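Local coordinates for protein LacI family sugar-binding transcriptional regulator (PDB 4RK0) that binds ribose in a pocket of its sugar-binding region and probably acts as a DNA-binding transcription regulator of the LacI family, at residues Thr107-Gly112 / Gln141-Gly146; Leu115-Leu120 / Lys145-Val150; Val131-Ala136 / Phe183-Glu188. One frame throughout, in Å; residues are numbered along the deposited sequence.

Contact 1 of 3, residues Thr107-Gly112 / Gln141-Gly146; sequences TDDYRG and QQRLKG. With RIB (alpha-D-ribofuranose), chain E.
Asp109 OD1 takes two donors from one arginine. Arg143 NE lies 2.9 Å from Asp109 OD1, with an N-H...O angle of 157°, and Arg143 NH2 lies 3.1 Å from the same oxygen. This is a side-on salt bridge in which both nitrogens share one carboxylate atom. OD1 sits in the guanidinium plane, while the carboxylate plane is turned 28° from it, and both nitrogens come from the same face of the carboxylate. The Arg143 chain runs extended from CG to NE, which carries the guanidinium to the bound alpha-D-ribofuranose. There Arg143 NH2 meets ribose O2 at 2.9 Å and also bonds to O3, and NH1 bonds to O3 as well. NH1 has a further acceptor in Ile185 O, and Tyr213 makes a cation-pi contact with the group. Asp109 is thus a second-shell residue that fixes the rotation of a sugar-binding arginine.

Further along, the helices come very close. Gly146 CA lies over one face of the Tyr110 ring, 3.8 Å from its centroid, in a CH-pi contact. The ring reaches Gly146 because CG is anti to the backbone N (chi1 -171°). Gly146 CA also approaches Tyr110 O at 3.3 Å in a CA-H...O contact. Lys145 CG is at the ring edge, 3.9 Å from Tyr110 CE1.

Asp108 N-caps helix 109-122 by accepting from Arg111 N. The contact joins the start of this helix, just after strand 103-107, to helix 138-150, whose early turns face the sugar.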
ATOM      1  N   THR A 107      11.436 -10.309  13.366  1.00 23.35           N
ATOM      2  CA  THR A 107      12.420  -9.275  13.329  1.00 31.32           C
ATOM      3  C   THR A 107      12.624  -8.838  14.763  1.00 29.65           C
ATOM      4  O   THR A 107      11.812  -9.158  15.656  1.00 34.28           O
ATOM      5  CB  THR A 107      12.031  -8.100  12.420  1.00 32.29           C
ATOM      6  OG1 THR A 107      10.934  -7.402  13.005  1.00 35.50           O
ATOM      7  CG2 THR A 107      11.645  -8.583  11.053  1.00 33.17           C
ATOM      8  N   ASP A 108      13.705  -8.113  15.003  1.00 30.58           N
ATOM      9  CA  ASP A 108      14.117  -7.881  16.361  1.00 29.23           C
ATOM     10  C   ASP A 108      13.426  -6.683  17.021  1.00 30.75           C
ATOM     11  O   ASP A 108      14.037  -5.655  17.232  1.00 28.18           O
ATOM     12  CB  ASP A 108      15.631  -7.727  16.433  1.00 29.78           C
ATOM     13  CG  ASP A 108      16.167  -7.942  17.850  1.00 40.38           C
ATOM     14  OD1 ASP A 108      15.407  -7.831  18.862  1.00 33.84           O
ATOM     15  OD2 ASP A 108      17.372  -8.220  17.944  1.00 51.23           O
ATOM     16  N   ASP A 109      12.165  -6.870  17.393  1.00 28.35           N
ATOM     17  CA  ASP A 109      11.326  -5.796  17.929  1.00 31.92           C
ATOM     18  C   ASP A 109      11.874  -5.214  19.210  1.00 28.88           C
ATOM     19  O   ASP A 109      11.832  -4.006  19.452  1.00 30.14           O
ATOM     20  CB  ASP A 109       9.896  -6.318  18.159  1.00 25.99           C
ATOM     21  CG  ASP A 109       9.217  -6.717  16.867  1.00 32.21           C
ATOM     22  OD1 ASP A 109       8.835  -5.825  16.077  1.00 28.11           O
ATOM     23  OD2 ASP A 109       9.097  -7.914  16.621  1.00 31.19           O
ATOM     24  N   TYR A 110      12.392  -6.094  20.057  1.00 24.87           N
ATOM     25  CA  TYR A 110      12.962  -5.666  21.303  1.00 23.19           C
ATOM     26  C   TYR A 110      14.131  -4.730  21.118  1.00 27.57           C
ATOM     27  O   TYR A 110      14.220  -3.694  21.762  1.00 25.17           O
ATOM     28  CB  TYR A 110      13.411  -6.918  22.083  1.00 28.03           C
ATOM     29  CG  TYR A 110      13.840  -6.634  23.508  1.00 26.41           C
ATOM     30  CD1 TYR A 110      12.905  -6.600  24.541  1.00 28.62           C
ATOM     31  CD2 TYR A 110      15.170  -6.467  23.835  1.00 39.09           C
ATOM     32  CE1 TYR A 110      13.294  -6.390  25.873  1.00 39.62           C
ATOM     33  CE2 TYR A 110      15.567  -6.239  25.151  1.00 36.91           C
ATOM     34  CZ  TYR A 110      14.625  -6.198  26.163  1.00 43.86           C
ATOM     35  OH  TYR A 110      15.014  -5.974  27.467  1.00 45.58           O
ATOM     36  N   ARG A 111      15.058  -5.118  20.260  1.00 28.84           N
ATOM     37  CA  ARG A 111      16.213  -4.254  20.001  1.00 30.89           C
ATOM     38  C   ARG A 111      15.770  -2.947  19.307  1.00 30.09           C
ATOM     39  O   ARG A 111      16.299  -1.902  19.591  1.00 27.25           O
ATOM     40  CB  ARG A 111      17.250  -5.003  19.155  1.00 26.85           C
ATOM     41  CG  ARG A 111      18.503  -4.237  18.749  1.00 50.36           C
ATOM     42  CD  ARG A 111      19.289  -3.697  19.941  1.00 56.63           C
ATOM     43  NE  ARG A 111      20.419  -2.859  19.520  1.00 92.15           N
ATOM     44  CZ  ARG A 111      21.135  -2.081  20.332  1.00 77.35           C
ATOM     45  NH1 ARG A 111      22.135  -1.354  19.841  1.00123.38           N
ATOM     46  NH2 ARG A 111      20.858  -2.016  21.635  1.00 45.23           N
ATOM     47  N   GLY A 112      14.778  -3.017  18.427  1.00 27.85           N
ATOM     48  CA  GLY A 112      14.265  -1.771  17.796  1.00 32.22           C
ATOM     49  C   GLY A 112      13.763  -0.773  18.837  1.00 27.01           C
ATOM     50  O   GLY A 112      13.991   0.421  18.738  1.00 26.55           O
ATOM     51  N   GLN A 141       4.275  -5.366  21.294  1.00 29.06           N
ATOM     52  CA  GLN A 141       4.481  -5.210  22.709  1.00 37.78           C
ATOM     53  C   GLN A 141       5.967  -5.256  23.011  1.00 31.75           C
ATOM     54  O   GLN A 141       6.450  -4.476  23.803  1.00 29.23           O
ATOM     55  CB  GLN A 141       3.743  -6.311  23.522  1.00 30.62           C
ATOM     56  CG  GLN A 141       3.635  -5.954  25.006  1.00 44.23           C
ATOM     57  CD  GLN A 141       2.691  -4.786  25.284  1.00 40.71           C
ATOM     58  OE1 GLN A 141       3.014  -3.856  26.037  1.00 37.30           O
ATOM     59  NE2 GLN A 141       1.518  -4.828  24.679  1.00 35.42           N
ATOM     60  N   GLN A 142       6.697  -6.162  22.360  1.00 31.77           N
ATOM     61  CA  GLN A 142       8.154  -6.193  22.528  1.00 41.31           C
ATOM     62  C   GLN A 142       8.878  -4.867  22.244  1.00 25.67           C
ATOM     63  O   GLN A 142       9.944  -4.610  22.799  1.00 28.12           O
ATOM     64  CB  GLN A 142       8.769  -7.302  21.680  1.00 30.50           C
ATOM     65  CG  GLN A 142       8.386  -8.704  22.126  1.00 41.17           C
ATOM     66  CD  GLN A 142       8.999  -9.083  23.467  1.00 53.83           C
ATOM     67  OE1 GLN A 142       8.319  -9.126  24.495  1.00 46.66           O
ATOM     68  NE2 GLN A 142      10.289  -9.363  23.456  1.00 51.05           N
ATOM     69  N   ARG A 143       8.344  -4.024  21.370  1.00 28.36           N
ATOM     70  CA  ARG A 143       8.980  -2.741  21.124  1.00 28.91           C
ATOM     71  C   ARG A 143       8.883  -1.840  22.344  1.00 28.71           C
ATOM     72  O   ARG A 143       9.831  -1.133  22.711  1.00 29.05           O
ATOM     73  CB  ARG A 143       8.334  -2.044  19.934  1.00 22.96           C
ATOM     74  CG  ARG A 143       8.537  -2.749  18.611  1.00 24.62           C
ATOM     75  CD  ARG A 143       7.648  -2.214  17.495  1.00 21.99           C
ATOM     76  NE  ARG A 143       7.572  -3.194  16.419  1.00 23.78           N
ATOM     77  CZ  ARG A 143       6.769  -3.120  15.375  1.00 23.87           C
ATOM     78  NH1 ARG A 143       6.010  -2.027  15.180  1.00 24.80           N
ATOM     79  NH2 ARG A 143       6.770  -4.109  14.485  1.00 25.91           N
ATOM     80  N   LEU A 144       7.720  -1.838  22.985  1.00 28.62           N
ATOM     81  CA  LEU A 144       7.591  -1.108  24.228  1.00 24.46           C
ATOM     82  C   LEU A 144       8.535  -1.694  25.285  1.00 24.68           C
ATOM     83  O   LEU A 144       9.232  -0.945  26.023  1.00 35.43           O
ATOM     84  CB  LEU A 144       6.154  -1.186  24.745  1.00 30.99           C
ATOM     85  CG  LEU A 144       5.992  -0.561  26.136  1.00 39.11           C
ATOM     86  CD1 LEU A 144       6.290   0.929  26.129  1.00 33.44           C
ATOM     87  CD2 LEU A 144       4.580  -0.811  26.641  1.00 51.40           C
ATOM     88  N   LYS A 145       8.511  -3.026  25.385  1.00 28.75           N
ATOM     89  CA  LYS A 145       9.381  -3.735  26.375  1.00 33.59           C
ATOM     90  C   LYS A 145      10.848  -3.383  26.158  1.00 34.42           C
ATOM     91  O   LYS A 145      11.566  -3.050  27.098  1.00 27.41           O
ATOM     92  CB  LYS A 145       9.175  -5.246  26.273  1.00 34.72           C
ATOM     93  CG  LYS A 145       9.716  -6.039  27.462  1.00 43.62           C
ATOM     94  CD  LYS A 145       8.747  -7.138  27.890  1.00 96.81           C
ATOM     95  CE  LYS A 145       9.456  -8.278  28.602  1.00 98.32           C
ATOM     96  NZ  LYS A 145      10.197  -9.133  27.633  1.00110.02           N
ATOM     97  N   GLY A 146      11.302  -3.405  24.908  1.00 29.99           N
ATOM     98  CA  GLY A 146      12.693  -3.013  24.644  1.00 26.10           C
ATOM     99  C   GLY A 146      12.935  -1.554  24.954  1.00 28.28           C
ATOM    100  O   GLY A 146      13.977  -1.178  25.516  1.00 30.32           O
TER
HETATM  101  O5  RIB E 401       3.474  -1.195  10.492  1.00 29.42           O
HETATM  102  C5  RIB E 401       2.637  -2.335  10.617  1.00 42.42           C
HETATM  103  C4  RIB E 401       3.051  -2.978  11.868  1.00 60.23           C
HETATM  104  O4  RIB E 401       2.220  -4.100  12.263  1.00 31.87           O
HETATM  105  C3  RIB E 401       4.460  -3.323  11.427  1.00 24.60           C
HETATM  106  O3  RIB E 401       5.266  -2.577  12.341  1.00 23.42           O
HETATM  107  C2  RIB E 401       4.425  -4.851  11.523  1.00 23.02           C
HETATM  108  O2  RIB E 401       5.546  -5.358  12.205  1.00 22.43           O
HETATM  109  C1  RIB E 401       3.052  -5.255  12.087  1.00 43.37           C
HETATM  110  O1  RIB E 401       3.160  -6.131  13.195  1.00 33.90           O

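Contact 2 of 3, residues Leu115-Leu120 / Lys145-Val150; sequences LAAKHL and KGFCSV
Ala117 CB sits over one face of the Phe147 ring, 3.9 Å from its centroid, in a CH-pi contact. It is a helix-helix contact in the alpha/beta domain of the periplasmic binding protein-like fold. Helices 109-122 and 138-150 are joined through strand 127-132 and run in broadly the same direction. The axes of 115-120 and 145-150 cross at -44° and come within 8.1 Å. The small Ala117 faces the second helix and lets the backbones approach closely.

The ring does not sit centrally on the methyl. Its CD2-CE2 side lies against the Ala117 backbone, with Phe147 CE2 3.5 Å from Ala117 CA. With chi1 near 180°, the Phe147 ring points away from its own backbone N and reaches the other helix. Leu120 CD1 meets the ring edge at 4.3 Å from Phe147 CE2. Ala116 CB is equally far from CD2 of the same ring.

Outside this shell, Phe147 packs on Val128 and Val130 of strand 127-132. The Phe183 ring also meets it, with planes about 15° apart, and Tyr151 meets it too. Leu120 reaches Val128, so both helices rest on the same strand. Ser149 OG donates to Gly146 O at 2.6 Å and is also bonded to Gln114 NE2.

Beside Phe147, the Val150 methyl CG2 presses on Ala117 CB at 3.4 Å, tighter than usual van der Waals contact.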
ATOM      1  N   LEU A 115      16.715   0.880  20.440  1.00 28.91           N
ATOM      2  CA  LEU A 115      17.360   1.890  19.597  1.00 22.98           C
ATOM      3  C   LEU A 115      16.577   3.184  19.582  1.00 28.46           C
ATOM      4  O   LEU A 115      17.168   4.257  19.578  1.00 29.86           O
ATOM      5  CB  LEU A 115      17.445   1.389  18.168  1.00 28.41           C
ATOM      6  CG  LEU A 115      18.470   0.304  17.914  1.00 27.60           C
ATOM      7  CD1 LEU A 115      18.348  -0.259  16.495  1.00 33.12           C
ATOM      8  CD2 LEU A 115      19.875   0.805  18.179  1.00 35.55           C
ATOM      9  N   ALA A 116      15.249   3.063  19.616  1.00 25.51           N
ATOM     10  CA  ALA A 116      14.361   4.224  19.628  1.00 24.07           C
ATOM     11  C   ALA A 116      14.555   4.992  20.922  1.00 29.73           C
ATOM     12  O   ALA A 116      14.763   6.205  20.917  1.00 29.95           O
ATOM     13  CB  ALA A 116      12.901   3.764  19.427  1.00 24.92           C
ATOM     14  N   ALA A 117      14.522   4.272  22.035  1.00 30.13           N
ATOM     15  CA  ALA A 117      14.854   4.853  23.330  1.00 27.74           C
ATOM     16  C   ALA A 117      16.228   5.535  23.359  1.00 29.76           C
ATOM     17  O   ALA A 117      16.337   6.604  23.919  1.00 29.47           O
ATOM     18  CB  ALA A 117      14.786   3.787  24.405  1.00 32.99           C
ATOM     19  N   LYS A 118      17.247   4.911  22.762  1.00 24.80           N
ATOM     20  CA  LYS A 118      18.608   5.402  22.827  1.00 34.24           C
ATOM     21  C   LYS A 118      18.666   6.681  22.056  1.00 33.29           C
ATOM     22  O   LYS A 118      19.328   7.613  22.444  1.00 28.47           O
ATOM     23  CB  LYS A 118      19.621   4.446  22.194  1.00 34.47           C
ATOM     24  CG  LYS A 118      20.110   3.303  23.078  1.00 73.53           C
ATOM     25  CD  LYS A 118      21.289   2.607  22.399  1.00105.01           C
ATOM     26  CE  LYS A 118      21.557   1.230  22.978  1.00106.81           C
ATOM     27  NZ  LYS A 118      21.797   1.286  24.446  1.00 80.04           N
ATOM     28  N   HIS A 119      17.974   6.708  20.937  1.00 32.59           N
ATOM     29  CA  HIS A 119      17.955   7.913  20.154  1.00 29.14           C
ATOM     30  C   HIS A 119      17.346   9.097  20.893  1.00 29.57           C
ATOM     31  O   HIS A 119      17.923  10.198  20.883  1.00 29.66           O
ATOM     32  CB  HIS A 119      17.201   7.670  18.872  1.00 32.43           C
ATOM     33  CG  HIS A 119      17.176   8.866  18.006  1.00 33.30           C
ATOM     34  ND1 HIS A 119      18.310   9.356  17.407  1.00 32.57           N
ATOM     35  CD2 HIS A 119      16.179   9.731  17.708  1.00 32.68           C
ATOM     36  CE1 HIS A 119      18.003  10.447  16.731  1.00 38.59           C
ATOM     37  NE2 HIS A 119      16.725  10.707  16.919  1.00 32.98           N
ATOM     38  N   LEU A 120      16.173   8.898  21.509  1.00 33.50           N
ATOM     39  CA  LEU A 120      15.518  10.016  22.227  1.00 29.11           C
ATOM     40  C   LEU A 120      16.356  10.465  23.419  1.00 32.66           C
ATOM     41  O   LEU A 120      16.434  11.656  23.726  1.00 31.62           O
ATOM     42  CB  LEU A 120      14.099   9.680  22.667  1.00 27.38           C
ATOM     43  CG  LEU A 120      13.051   9.540  21.532  1.00 29.70           C
ATOM     44  CD1 LEU A 120      11.708   9.074  22.043  1.00 31.88           C
ATOM     45  CD2 LEU A 120      12.913  10.860  20.766  1.00 36.03           C
ATOM     46  N   LYS A 145       8.511  -3.026  25.385  1.00 28.75           N
ATOM     47  CA  LYS A 145       9.381  -3.735  26.375  1.00 33.59           C
ATOM     48  C   LYS A 145      10.848  -3.383  26.158  1.00 34.42           C
ATOM     49  O   LYS A 145      11.566  -3.050  27.098  1.00 27.41           O
ATOM     50  CB  LYS A 145       9.175  -5.246  26.273  1.00 34.72           C
ATOM     51  CG  LYS A 145       9.716  -6.039  27.462  1.00 43.62           C
ATOM     52  CD  LYS A 145       8.747  -7.138  27.890  1.00 96.81           C
ATOM     53  CE  LYS A 145       9.456  -8.278  28.602  1.00 98.32           C
ATOM     54  NZ  LYS A 145      10.197  -9.133  27.633  1.00110.02           N
ATOM     55  N   GLY A 146      11.302  -3.405  24.908  1.00 29.99           N
ATOM     56  CA  GLY A 146      12.693  -3.013  24.644  1.00 26.10           C
ATOM     57  C   GLY A 146      12.935  -1.554  24.954  1.00 28.28           C
ATOM     58  O   GLY A 146      13.977  -1.178  25.516  1.00 30.32           O
ATOM     59  N   PHE A 147      11.971  -0.704  24.605  1.00 33.37           N
ATOM     60  CA  PHE A 147      12.056   0.711  24.925  1.00 27.07           C
ATOM     61  C   PHE A 147      12.262   0.926  26.439  1.00 39.04           C
ATOM     62  O   PHE A 147      13.172   1.648  26.863  1.00 32.73           O
ATOM     63  CB  PHE A 147      10.816   1.419  24.419  1.00 29.36           C
ATOM     64  CG  PHE A 147      10.873   2.900  24.509  1.00 24.31           C
ATOM     65  CD1 PHE A 147      10.498   3.558  25.671  1.00 33.32           C
ATOM     66  CD2 PHE A 147      11.313   3.663  23.416  1.00 37.87           C
ATOM     67  CE1 PHE A 147      10.563   4.929  25.753  1.00 32.94           C
ATOM     68  CE2 PHE A 147      11.362   5.040  23.491  1.00 30.46           C
ATOM     69  CZ  PHE A 147      10.994   5.680  24.665  1.00 40.95           C
ATOM     70  N   CYS A 148      11.445   0.266  27.255  1.00 30.05           N
ATOM     71  CA  CYS A 148      11.517   0.474  28.714  1.00 36.58           C
ATOM     72  C   CYS A 148      12.698  -0.286  29.342  1.00 46.91           C
ATOM     73  O   CYS A 148      13.080  -0.014  30.468  1.00 32.67           O
ATOM     74  CB  CYS A 148      10.196   0.094  29.370  1.00 34.75           C
ATOM     75  SG  CYS A 148       8.843   1.133  28.734  1.00 42.05           S
ATOM     76  N   SER A 149      13.311  -1.203  28.603  1.00 32.37           N
ATOM     77  CA  SER A 149      14.498  -1.909  29.108  1.00 33.45           C
ATOM     78  C   SER A 149      15.709  -0.975  29.316  1.00 46.20           C
ATOM     79  O   SER A 149      16.599  -1.280  30.132  1.00 34.71           O
ATOM     80  CB  SER A 149      14.879  -3.073  28.199  1.00 46.26           C
ATOM     81  OG  SER A 149      15.536  -2.634  27.027  1.00 35.67           O
ATOM     82  N   VAL A 150      15.739   0.149  28.592  1.00 32.53           N
ATOM     83  CA  VAL A 150      16.873   1.083  28.638  1.00 35.48           C
ATOM     84  C   VAL A 150      16.516   2.519  28.975  1.00 37.91           C
ATOM     85  O   VAL A 150      17.393   3.271  29.399  1.00 36.38           O
ATOM     86  CB  VAL A 150      17.655   1.119  27.313  1.00 58.05           C
ATOM     87  CG1 VAL A 150      18.242  -0.252  27.028  1.00 58.18           C
ATOM     88  CG2 VAL A 150      16.781   1.611  26.163  1.00 44.30           C
TER

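Contact 3 of 3, residues Val131-Ala136 / Phe183-Glu188. With RIB (alpha-D-ribofuranose), chain E.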
ATOM      1  N   VAL A 131       3.121   5.841  21.623  1.00 31.29           N
ATOM      2  CA  VAL A 131       1.769   5.772  21.089  1.00 30.36           C
ATOM      3  C   VAL A 131       1.617   4.424  20.425  1.00 35.71           C
ATOM      4  O   VAL A 131       2.370   4.077  19.475  1.00 28.34           O
ATOM      5  CB  VAL A 131       1.498   6.889  20.041  1.00 30.18           C
ATOM      6  CG1 VAL A 131       0.076   6.794  19.517  1.00 30.03           C
ATOM      7  CG2 VAL A 131       1.747   8.262  20.613  1.00 32.11           C
ATOM      8  N   MET A 132       0.647   3.653  20.901  1.00 31.57           N
ATOM      9  CA  MET A 132       0.510   2.246  20.470  1.00 26.33           C
ATOM     10  C   MET A 132      -0.905   1.712  20.645  1.00 27.08           C
ATOM     11  O   MET A 132      -1.679   2.332  21.344  1.00 30.67           O
ATOM     12  CB  MET A 132       1.508   1.398  21.266  1.00 30.60           C
ATOM     13  CG  MET A 132       1.206   1.192  22.751  1.00 35.37           C
ATOM     14  SD  MET A 132       2.638   0.345  23.516  1.00 33.62           S
ATOM     15  CE  MET A 132       2.525  -1.272  22.774  1.00 31.23           C
ATOM     16  N   PRO A 133      -1.244   0.558  20.025  1.00 27.40           N
ATOM     17  CA  PRO A 133      -2.582   0.019  20.177  1.00 24.37           C
ATOM     18  C   PRO A 133      -2.768  -0.675  21.499  1.00 42.54           C
ATOM     19  O   PRO A 133      -1.780  -1.073  22.109  1.00 29.19           O
ATOM     20  CB  PRO A 133      -2.723  -0.986  19.026  1.00 30.22           C
ATOM     21  CG  PRO A 133      -1.329  -1.399  18.701  1.00 31.09           C
ATOM     22  CD  PRO A 133      -0.405  -0.300  19.166  1.00 30.54           C
ATOM     23  N   PRO A 134      -4.028  -0.791  21.950  1.00 36.52           N
ATOM     24  CA  PRO A 134      -4.313  -1.618  23.126  1.00 32.58           C
ATOM     25  C   PRO A 134      -4.238  -3.076  22.778  1.00 25.89           C
ATOM     26  O   PRO A 134      -4.353  -3.417  21.609  1.00 29.61           O
ATOM     27  CB  PRO A 134      -5.753  -1.213  23.478  1.00 40.38           C
ATOM     28  CG  PRO A 134      -6.373  -0.887  22.164  1.00 38.71           C
ATOM     29  CD  PRO A 134      -5.259  -0.180  21.409  1.00 50.25           C
ATOM     30  N   HIS A 135      -4.050  -3.953  23.781  1.00 32.51           N
ATOM     31  CA  HIS A 135      -3.937  -5.412  23.580  1.00 39.83           C
ATOM     32  C   HIS A 135      -3.133  -5.696  22.338  1.00 33.05           C
ATOM     33  O   HIS A 135      -3.561  -6.383  21.413  1.00 34.67           O
ATOM     34  CB  HIS A 135      -5.316  -6.095  23.538  1.00 32.82           C
ATOM     35  CG  HIS A 135      -6.236  -5.614  24.618  1.00 45.79           C
ATOM     36  ND1 HIS A 135      -5.879  -5.623  25.954  1.00 58.93           N
ATOM     37  CD2 HIS A 135      -7.481  -5.084  24.565  1.00 79.91           C
ATOM     38  CE1 HIS A 135      -6.871  -5.134  26.675  1.00 65.05           C
ATOM     39  NE2 HIS A 135      -7.855  -4.799  25.857  1.00 82.28           N
ATOM     40  N   ALA A 136      -1.943  -5.142  22.350  1.00 30.36           N
ATOM     41  CA  ALA A 136      -1.068  -5.173  21.193  1.00 37.46           C
ATOM     42  C   ALA A 136      -0.608  -6.592  20.902  1.00 37.49           C
ATOM     43  O   ALA A 136      -0.422  -7.368  21.832  1.00 30.39           O
ATOM     44  CB  ALA A 136       0.128  -4.277  21.466  1.00 27.69           C
ATOM     45  N   PHE A 183       7.498   8.315  20.668  1.00 24.10           N
ATOM     46  CA  PHE A 183       7.783   7.065  19.929  1.00 26.08           C
ATOM     47  C   PHE A 183       6.487   6.522  19.370  1.00 31.94           C
ATOM     48  O   PHE A 183       5.647   6.042  20.124  1.00 25.07           O
ATOM     49  CB  PHE A 183       8.503   6.022  20.860  1.00 20.84           C
ATOM     50  CG  PHE A 183       8.817   4.698  20.223  1.00 26.53           C
ATOM     51  CD1 PHE A 183       9.089   4.555  18.867  1.00 22.98           C
ATOM     52  CD2 PHE A 183       8.890   3.549  21.038  1.00 32.14           C
ATOM     53  CE1 PHE A 183       9.382   3.313  18.329  1.00 24.49           C
ATOM     54  CE2 PHE A 183       9.188   2.323  20.509  1.00 24.18           C
ATOM     55  CZ  PHE A 183       9.450   2.183  19.149  1.00 26.39           C
ATOM     56  N   ALA A 184       6.313   6.600  18.045  1.00 21.96           N
ATOM     57  CA  ALA A 184       5.162   6.054  17.389  1.00 28.22           C
ATOM     58  C   ALA A 184       5.473   4.613  17.041  1.00 30.77           C
ATOM     59  O   ALA A 184       6.480   4.342  16.394  1.00 27.78           O
ATOM     60  CB  ALA A 184       4.834   6.834  16.135  1.00 27.93           C
ATOM     61  N   ILE A 185       4.609   3.687  17.454  1.00 24.54           N
ATOM     62  CA  ILE A 185       4.968   2.272  17.380  1.00 22.89           C
ATOM     63  C   ILE A 185       4.926   1.733  15.964  1.00 24.00           C
ATOM     64  O   ILE A 185       5.426   0.647  15.702  1.00 27.49           O
ATOM     65  CB  ILE A 185       4.139   1.428  18.375  1.00 22.60           C
ATOM     66  CG1 ILE A 185       5.016   0.436  19.108  1.00 29.74           C
ATOM     67  CG2 ILE A 185       3.009   0.735  17.681  1.00 26.52           C
ATOM     68  CD1 ILE A 185       5.846   1.068  20.172  1.00 38.14           C
ATOM     69  N   ASN A 186       4.346   2.491  15.036  1.00 26.60           N
ATOM     70  CA  ASN A 186       4.615   2.253  13.623  1.00 21.74           C
ATOM     71  C   ASN A 186       4.577   3.566  12.838  1.00 25.94           C
ATOM     72  O   ASN A 186       4.137   4.604  13.368  1.00 21.89           O
ATOM     73  CB  ASN A 186       3.765   1.157  12.993  1.00 25.01           C
ATOM     74  CG  ASN A 186       2.364   1.591  12.631  1.00 31.80           C
ATOM     75  OD1 ASN A 186       1.829   2.572  13.148  1.00 28.68           O
ATOM     76  ND2 ASN A 186       1.747   0.820  11.748  1.00 27.64           N
ATOM     77  N   ASP A 187       5.061   3.512  11.600  1.00 24.06           N
ATOM     78  CA  ASP A 187       5.164   4.723  10.765  1.00 27.65           C
ATOM     79  C   ASP A 187       3.766   5.282  10.449  1.00 24.02           C
ATOM     80  O   ASP A 187       3.585   6.497  10.403  1.00 24.62           O
ATOM     81  CB  ASP A 187       5.966   4.479   9.489  1.00 35.26           C
ATOM     82  CG  ASP A 187       7.483   4.280   9.746  1.00 22.74           C
ATOM     83  OD1 ASP A 187       7.998   4.725  10.776  1.00 24.76           O
ATOM     84  OD2 ASP A 187       8.137   3.686   8.888  1.00 27.52           O
ATOM     85  N   GLU A 188       2.786   4.429  10.244  1.00 26.14           N
ATOM     86  CA  GLU A 188       1.418   4.916   9.999  1.00 29.89           C
ATOM     87  C   GLU A 188       0.886   5.761  11.168  1.00 29.22           C
ATOM     88  O   GLU A 188       0.324   6.838  10.957  1.00 25.00           O
ATOM     89  CB  GLU A 188       0.470   3.742   9.709  1.00 27.79           C
ATOM     90  CG  GLU A 188       0.744   3.062   8.380  1.00 30.08           C
ATOM     91  CD  GLU A 188      -0.511   2.517   7.710  1.00124.24           C
ATOM     92  OE1 GLU A 188      -1.357   1.905   8.392  1.00 43.34           O
ATOM     93  OE2 GLU A 188      -0.660   2.686   6.485  1.00 43.93           O
TER
HETATM   94  O5  RIB E 401       3.474  -1.195  10.492  1.00 29.42           O
HETATM   95  C5  RIB E 401       2.637  -2.335  10.617  1.00 42.42           C
HETATM   96  C4  RIB E 401       3.051  -2.978  11.868  1.00 60.23           C
HETATM   97  O4  RIB E 401       2.220  -4.100  12.263  1.00 31.87           O
HETATM   98  C3  RIB E 401       4.460  -3.323  11.427  1.00 24.60           C
HETATM   99  O3  RIB E 401       5.266  -2.577  12.341  1.00 23.42           O
HETATM  100  C2  RIB E 401       4.425  -4.851  11.523  1.00 23.02           C
HETATM  101  O2  RIB E 401       5.546  -5.358  12.205  1.00 22.43           O
HETATM  102  C1  RIB E 401       3.052  -5.255  12.087  1.00 43.37           C
HETATM  103  O1  RIB E 401       3.160  -6.131  13.195  1.00 33.90           O
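Ile185 packs against the end of the neighbouring strand through the first atoms of its side chain. Ile185 CB lies 3.4 Å from Val131 O and 3.9 Å from Met132 CB. The branch methyl Ile185 CG2 continues over the same chain and touches Pro133 CD at 3.9 Å, the two side chains crossing at about a right angle. The other branch runs through CG1 to the tip, where Ile185 CD1 rests 3.6 Å from Phe183 CE2. Ile185 also packs on Ile140 of helix 138-150.

The backbones hold this register as parallel strands. Val131 N donates to Phe183 O at 2.9 Å, with an N-H...O angle of 167°. Ile185 N returns a bond to Val131 O at 3.0 Å. Beyond this pair, 183-188 turns out of the sheet toward the sugar.

Asn186 ND2 donates to O5 of the bound alpha-D-ribofuranose at 2.9 Å and a nearly straight 166°. Its OD1 caps helix 187-199 by accepting from Ile189 N. The amide is therefore held at both ends, and the cap fixes which end faces the sugar.

The carboxyl ends of the strands form this ligand-binding edge, as usual in the periplasmic binding protein fold. Strand 127-132 lies between 154-159 and 181-184, and Met132 makes backbone bonds to Ile158 and Thr160. Val131 and Ala184 point to the face covered by Ile189 of helix 187-199, while Met132 packs on Leu144 of helix 138-150.

Overall arrangement
Contacts 1 and 2 join the same two helices, 109-122 and 138-150, at successive levels. Contact 1 lies at the sugar end and is partly buried; its chemistry is ionic, with one aromatic packing on glycine. Contact 2 is buried, farther from the sugar and apolar across the helices. Contact 3 is also buried, but joins parallel strands by backbone bonds and then enters the pocket. Contacts 1 and 3 both reach the ribose, and the sugar-binding arginine of contact 1 also bonds to the backbone of contact 3. An aromatic pair joins contacts 2 and 3 and links the helix pair to the sheet beneath.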